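Local coordinates for protein putative decarboxylase involved in desferrioxamine biosynthesis (Erwinia amylovora, PDB 5O5C) that probably decarboxylates lysine with the help of pyridoxal 5'-phosphate, in the biosynthesis of the siderophore desferrioxamine, at residues K53-P58 / F101-Y106; I436-P441 / N475-L480. All blocks are in the same frame, centred on the assembly; numbering follows the deposited sequence.

Contact 1: residues K53-P58 / F101-Y106; sequences KGVEKP and FHHPKY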
loop_
_atom_site.group_PDB
_atom_site.type_symbol
_atom_site.label_atom_id
_atom_site.label_comp_id
_atom_site.label_asym_id
_atom_site.label_seq_id
_atom_site.Cartn_x
_atom_site.Cartn_y
_atom_site.Cartn_z
ATOM N N LYS B 53 -12.738 23.854 -12.708
ATOM C CA LYS B 53 -12.922 25.314 -13.032
ATOM C C LYS B 53 -13.780 26.076 -12.017
ATOM O O LYS B 53 -13.577 27.274 -11.847
ATOM C CB LYS B 53 -13.489 25.571 -14.416
ATOM C CG LYS B 53 -12.522 25.406 -15.573
ATOM C CD LYS B 53 -13.260 25.676 -16.888
ATOM C CE LYS B 53 -12.368 25.510 -18.109
ATOM N NZ LYS B 53 -13.173 25.069 -19.290
ATOM N N GLY B 54 -14.732 25.404 -11.360
ATOM C CA GLY B 54 -15.551 26.052 -10.328
ATOM C C GLY B 54 -15.052 25.895 -8.887
ATOM O O GLY B 54 -15.764 26.188 -7.940
ATOM N N VAL B 55 -13.816 25.459 -8.716
ATOM C CA VAL B 55 -13.149 25.528 -7.423
ATOM C C VAL B 55 -12.634 26.942 -7.172
ATOM O O VAL B 55 -11.654 27.379 -7.779
ATOM C CB VAL B 55 -11.993 24.517 -7.338
ATOM C CG1 VAL B 55 -11.334 24.589 -5.981
ATOM C CG2 VAL B 55 -12.526 23.116 -7.601
ATOM N N GLU B 56 -13.280 27.642 -6.261
ATOM C CA GLU B 56 -12.884 29.003 -5.848
ATOM C C GLU B 56 -12.060 29.006 -4.557
ATOM O O GLU B 56 -11.561 30.056 -4.102
ATOM C CB GLU B 56 -14.141 29.825 -5.593
ATOM C CG GLU B 56 -14.801 30.297 -6.857
ATOM C CD GLU B 56 -15.549 31.593 -6.635
ATOM O OE1 GLU B 56 -16.565 31.541 -5.905
ATOM O OE2 GLU B 56 -15.112 32.640 -7.176
ATOM N N LYS B 57 -11.944 27.842 -3.937
ATOM C CA LYS B 57 -11.357 27.782 -2.621
ATOM C C LYS B 57 -11.053 26.332 -2.322
ATOM O O LYS B 57 -11.619 25.465 -2.947
ATOM C CB LYS B 57 -12.248 28.456 -1.542
ATOM C CG LYS B 57 -13.731 28.174 -1.613
ATOM C CD LYS B 57 -14.470 28.801 -0.440
ATOM C CE LYS B 57 -15.792 28.120 -0.196
ATOM N NZ LYS B 57 -16.311 28.518 1.126
ATOM N N PRO B 58 -10.098 26.091 -1.429
ATOM C CA PRO B 58 -9.576 24.761 -1.174
ATOM C C PRO B 58 -10.517 23.819 -0.473
ATOM O O PRO B 58 -10.345 22.629 -0.597
ATOM C CB PRO B 58 -8.307 25.015 -0.343
ATOM C CG PRO B 58 -8.457 26.374 0.217
ATOM C CD PRO B 58 -9.310 27.135 -0.742
ATOM N N PHE B 101 -6.169 20.041 -3.057
ATOM C CA PHE B 101 -4.763 20.348 -2.790
ATOM C C PHE B 101 -4.123 21.235 -3.847
ATOM O O PHE B 101 -3.148 21.959 -3.552
ATOM C CB PHE B 101 -3.946 19.098 -2.584
ATOM C CG PHE B 101 -4.529 18.143 -1.586
ATOM C CD1 PHE B 101 -4.872 18.565 -0.314
ATOM C CD2 PHE B 101 -4.719 16.789 -1.923
ATOM C CE1 PHE B 101 -5.379 17.680 0.597
ATOM C CE2 PHE B 101 -5.251 15.905 -1.002
ATOM C CZ PHE B 101 -5.592 16.359 0.253
ATOM N N HIS B 102 -4.674 21.239 -5.062
ATOM C CA HIS B 102 -4.143 22.080 -6.147
ATOM C C HIS B 102 -4.369 23.557 -5.905
ATOM O O HIS B 102 -3.648 24.396 -6.435
ATOM C CB HIS B 102 -4.663 21.685 -7.525
ATOM C CG HIS B 102 -6.104 22.007 -7.755
ATOM N ND1 HIS B 102 -6.525 23.205 -8.295
ATOM C CD2 HIS B 102 -7.227 21.310 -7.476
ATOM C CE1 HIS B 102 -7.845 23.219 -8.366
ATOM N NE2 HIS B 102 -8.297 22.074 -7.895
ATOM N N HIS B 103 -5.308 23.878 -5.029
ATOM C CA HIS B 103 -5.621 25.263 -4.796
ATOM C C HIS B 103 -4.459 25.923 -4.050
ATOM O O HIS B 103 -4.001 25.359 -3.052
ATOM C CB HIS B 103 -6.886 25.394 -3.993
ATOM C CG HIS B 103 -7.502 26.731 -4.135
ATOM N ND1 HIS B 103 -7.048 27.817 -3.442
ATOM C CD2 HIS B 103 -8.419 27.198 -5.014
ATOM C CE1 HIS B 103 -7.715 28.889 -3.824
ATOM N NE2 HIS B 103 -8.552 28.536 -4.780
ATOM N N PRO B 104 -3.982 27.103 -4.516
ATOM C CA PRO B 104 -2.965 27.859 -3.778
ATOM C C PRO B 104 -3.185 28.095 -2.286
ATOM O O PRO B 104 -2.208 28.288 -1.540
ATOM C CB PRO B 104 -2.932 29.226 -4.507
ATOM C CG PRO B 104 -3.722 29.055 -5.768
ATOM C CD PRO B 104 -4.112 27.625 -5.886
ATOM N N LYS B 105 -4.432 28.103 -1.824
ATOM C CA LYS B 105 -4.671 28.395 -0.410
ATOM C C LYS B 105 -4.782 27.147 0.486
ATOM O O LYS B 105 -5.125 27.276 1.687
ATOM C CB LYS B 105 -5.853 29.344 -0.271
ATOM C CG LYS B 105 -5.543 30.734 -0.827
ATOM C CD LYS B 105 -6.816 31.572 -1.001
ATOM C CE LYS B 105 -6.621 33.069 -1.094
ATOM N NZ LYS B 105 -5.262 33.521 -1.401
ATOM N N TYR B 106 -4.475 25.964 -0.085
ATOM C CA TYR B 106 -4.226 24.758 0.675
ATOM C C TYR B 106 -2.759 24.780 1.067
ATOM O O TYR B 106 -1.892 24.482 0.251
ATOM C CB TYR B 106 -4.482 23.445 -0.123
ATOM C CG TYR B 106 -4.139 22.275 0.757
ATOM C CD1 TYR B 106 -5.031 21.860 1.697
ATOM C CD2 TYR B 106 -2.862 21.692 0.760
ATOM C CE1 TYR B 106 -4.728 20.881 2.595
ATOM C CE2 TYR B 106 -2.571 20.653 1.649
ATOM C CZ TYR B 106 -3.541 20.261 2.561
ATOM O OH TYR B 106 -3.364 19.265 3.517
#
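ND1 of His103 accepts a hydrogen bond from Lys105 N, 3.1 Å away and nearly straight at 167°, and it also meets Pro58 CD across the contact, at 3.6 Å. The N-H lies close to the imidazole plane. This bond helps to set the rotation of the ring, whose CG is anti to the backbone N (chi1 -160°), with one face turned to the chain at 57-58. Pro58 CD makes a CH-pi contact there, 3.9 Å from the ring centroid of His103, and Lys57 CA sits over the same face. Pro104 CD lies over the opposite face, toward its rim. The ring lies at the start of a type I beta turn, His103 to Tyr106, closed by Tyr106 N bonding to His103 O. Two loops of the group II decarboxylase meet here, one after helix 34-53 and one before helix 116-128. The pyrrolidine of Pro58 rests on the turn: its CG is 3.8 Å from Lys105 O, and its CB is 4.1 Å from Tyr106 CB. Lys105 leads its amine away to salt bridges with Asp493 and Asp496. Val55 extends the contact, its CG1 4.0 Å from His103 CD2 and its CG2 near the edge of the His102 ring.

Contact 2: residues I436-P441 / N475-L480; sequences IFRYVP and NGRQYL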
loop_
_atom_site.group_PDB
_atom_site.type_symbol
_atom_site.label_atom_id
_atom_site.label_comp_id
_atom_site.label_asym_id
_atom_site.label_seq_id
_atom_site.Cartn_x
_atom_site.Cartn_y
_atom_site.Cartn_z
ATOM N N ILE B 436 6.228 26.940 11.488
ATOM C CA ILE B 436 5.464 26.796 12.691
ATOM C C ILE B 436 5.381 28.159 13.400
ATOM O O ILE B 436 6.400 28.780 13.715
ATOM C CB ILE B 436 6.070 25.712 13.638
ATOM C CG1 ILE B 436 6.085 24.330 12.972
ATOM C CG2 ILE B 436 5.269 25.611 14.930
ATOM C CD1 ILE B 436 4.753 23.881 12.405
ATOM N N PHE B 437 4.156 28.605 13.654
ATOM C CA PHE B 437 3.932 29.893 14.232
ATOM C C PHE B 437 2.644 29.892 15.041
ATOM O O PHE B 437 1.867 28.935 14.958
ATOM C CB PHE B 437 3.856 30.941 13.113
ATOM C CG PHE B 437 2.709 30.756 12.160
ATOM C CD1 PHE B 437 2.803 29.872 11.078
ATOM C CD2 PHE B 437 1.540 31.516 12.305
ATOM C CE1 PHE B 437 1.746 29.731 10.191
ATOM C CE2 PHE B 437 0.477 31.368 11.426
ATOM C CZ PHE B 437 0.574 30.467 10.368
ATOM N N ARG B 438 2.432 30.948 15.827
ATOM C CA ARG B 438 1.147 31.149 16.483
ATOM C C ARG B 438 0.759 32.605 16.652
ATOM O O ARG B 438 1.584 33.506 16.637
ATOM C CB ARG B 438 1.039 30.434 17.818
ATOM C CG ARG B 438 1.972 30.916 18.892
ATOM C CD ARG B 438 1.695 30.261 20.241
ATOM N NE ARG B 438 2.519 30.893 21.248
ATOM C CZ ARG B 438 2.683 30.507 22.506
ATOM N NH1 ARG B 438 2.075 29.442 22.996
ATOM N NH2 ARG B 438 3.495 31.224 23.282
ATOM N N TYR B 439 -0.534 32.786 16.838
ATOM C CA TYR B 439 -1.082 34.058 17.113
ATOM C C TYR B 439 -0.992 34.332 18.615
ATOM O O TYR B 439 -1.588 33.656 19.414
ATOM C CB TYR B 439 -2.507 34.115 16.592
ATOM C CG TYR B 439 -3.157 35.457 16.775
ATOM C CD1 TYR B 439 -2.789 36.546 15.987
ATOM C CD2 TYR B 439 -4.134 35.642 17.752
ATOM C CE1 TYR B 439 -3.366 37.785 16.172
ATOM C CE2 TYR B 439 -4.718 36.868 17.947
ATOM C CZ TYR B 439 -4.331 37.940 17.140
ATOM O OH TYR B 439 -4.929 39.156 17.322
ATOM N N VAL B 440 -0.287 35.393 18.960
ATOM C CA VAL B 440 -0.134 35.837 20.348
ATOM C C VAL B 440 -0.723 37.239 20.382
ATOM O O VAL B 440 -0.145 38.143 19.856
ATOM C CB VAL B 440 1.362 35.739 20.764
ATOM C CG1 VAL B 440 1.583 36.112 22.231
ATOM C CG2 VAL B 440 1.854 34.320 20.576
ATOM N N PRO B 441 -1.942 37.417 20.944
ATOM C CA PRO B 441 -2.523 38.763 20.980
ATOM C C PRO B 441 -1.922 39.631 22.085
ATOM O O PRO B 441 -1.180 39.127 22.930
ATOM C CB PRO B 441 -3.993 38.495 21.245
ATOM C CG PRO B 441 -4.011 37.240 22.017
ATOM C CD PRO B 441 -2.843 36.419 21.549
ATOM N N ASN B 475 6.041 21.447 22.610
ATOM C CA ASN B 475 6.226 21.504 24.062
ATOM C C ASN B 475 4.894 21.675 24.800
ATOM O O ASN B 475 4.801 22.423 25.752
ATOM C CB ASN B 475 7.304 22.558 24.447
ATOM C CG ASN B 475 6.758 23.986 24.551
ATOM O OD1 ASN B 475 6.230 24.378 25.585
ATOM N ND2 ASN B 475 6.906 24.768 23.496
ATOM N N GLY B 476 3.872 20.953 24.357
ATOM C CA GLY B 476 2.550 21.035 24.957
ATOM C C GLY B 476 1.770 22.328 24.720
ATOM O O GLY B 476 0.846 22.624 25.475
ATOM N N ARG B 477 2.117 23.094 23.684
ATOM C CA ARG B 477 1.437 24.344 23.361
ATOM C C ARG B 477 0.918 24.260 21.915
ATOM O O ARG B 477 1.559 23.658 21.063
ATOM C CB ARG B 477 2.403 25.523 23.599
ATOM C CG ARG B 477 2.490 25.885 25.082
ATOM C CD ARG B 477 3.838 26.372 25.619
ATOM N NE ARG B 477 3.994 25.953 27.033
ATOM C CZ ARG B 477 4.998 26.279 27.862
ATOM N NH1 ARG B 477 6.001 27.068 27.463
ATOM N NH2 ARG B 477 4.994 25.812 29.124
ATOM N N GLN B 478 -0.267 24.817 21.652
ATOM C CA GLN B 478 -0.841 24.723 20.334
ATOM C C GLN B 478 -0.175 25.760 19.457
ATOM O O GLN B 478 -0.199 26.944 19.772
ATOM C CB GLN B 478 -2.364 24.875 20.340
ATOM C CG GLN B 478 -3.111 23.559 20.440
ATOM C CD GLN B 478 -2.767 22.669 19.275
ATOM O OE1 GLN B 478 -2.089 21.673 19.450
ATOM N NE2 GLN B 478 -3.136 23.086 18.066
ATOM N N TYR B 479 0.482 25.288 18.392
ATOM C CA TYR B 479 0.940 26.165 17.323
ATOM C C TYR B 479 0.122 25.932 16.050
ATOM O O TYR B 479 -0.613 24.937 15.935
ATOM C CB TYR B 479 2.459 26.016 17.124
ATOM C CG TYR B 479 3.263 26.660 18.257
ATOM C CD1 TYR B 479 3.524 25.988 19.446
ATOM C CD2 TYR B 479 3.733 27.940 18.135
ATOM C CE1 TYR B 479 4.251 26.579 20.474
ATOM C CE2 TYR B 479 4.460 28.539 19.142
ATOM C CZ TYR B 479 4.708 27.872 20.300
ATOM O OH TYR B 479 5.398 28.523 21.242
ATOM N N LEU B 480 0.217 26.883 15.123
ATOM C CA LEU B 480 -0.374 26.769 13.778
ATOM C C LEU B 480 0.748 26.424 12.832
ATOM O O LEU B 480 1.917 26.620 13.151
ATOM C CB LEU B 480 -0.994 28.084 13.323
ATOM C CG LEU B 480 -2.203 28.606 14.106
ATOM C CD1 LEU B 480 -2.630 29.947 13.513
ATOM C CD2 LEU B 480 -3.337 27.599 14.071
#
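Arg438 lies along one face of the Tyr479 ring, with CD 3.9 Å from the ring centroid of Tyr479 in a CH-pi contact. The two side chains stand on neighbouring strands of the four-stranded antiparallel sheet in the C-terminal part of this fold type I enzyme. Strand 434-439 pairs there with strand 477-483. The arginine CG sits between its backbone N and carbonyl carbon (chi1 65°), and the chain then runs extended to NE over the ring. Its guanidinium is only 15° from parallel to the ring plane, and Tyr479 OH lies over its centre, 3.6 Å from Arg438 CZ. Glu425 takes part at the polar end, with a weak, long ion pair to Arg438 and a weak hydrogen bond to the tyrosine hydroxyl. Ile436 CG2 packs against Tyr479 CB at 3.6 Å, and these two side chains cross at about a right angle.

Phe437 and Leu480 form an antiparallel hydrogen-bonded pair. Phe437 N bonds to Leu480 O at 3.0 Å, and Leu480 N returns a bond to Phe437 O. Their side chains share one sheet face, where Ile501 of helix 491-510 touches both. Leu480 CB lies over a face of the Phe437 ring, 4.2 Å from its centroid, and Leu480 CD1 is 4.0 Å from Phe437 CE2.

In the fold
The contacts follow one another along the chain: contact 1 closes before contact 2 opens. Their centres are 26 Å apart and their nearest atoms about 11 Å, so they do not touch. Contact 1 joins two loops in the N-terminal part of the chain, close to the second subunit, whose Phe29 packs on His102. Contact 2 joins two strands of the C-terminal sheet, and the second subunit does not touch its two segments. Helix 491-510 relates them, since its first turns reach contact 1 and its middle packs on contact 2. N-terminal loops and C-terminal sheet thus meet the same helix. Neither contact lines the cofactor pocket: the side chains of Tyr106 and Ile436 are each about 12 Å from a bound pyridoxal phosphate.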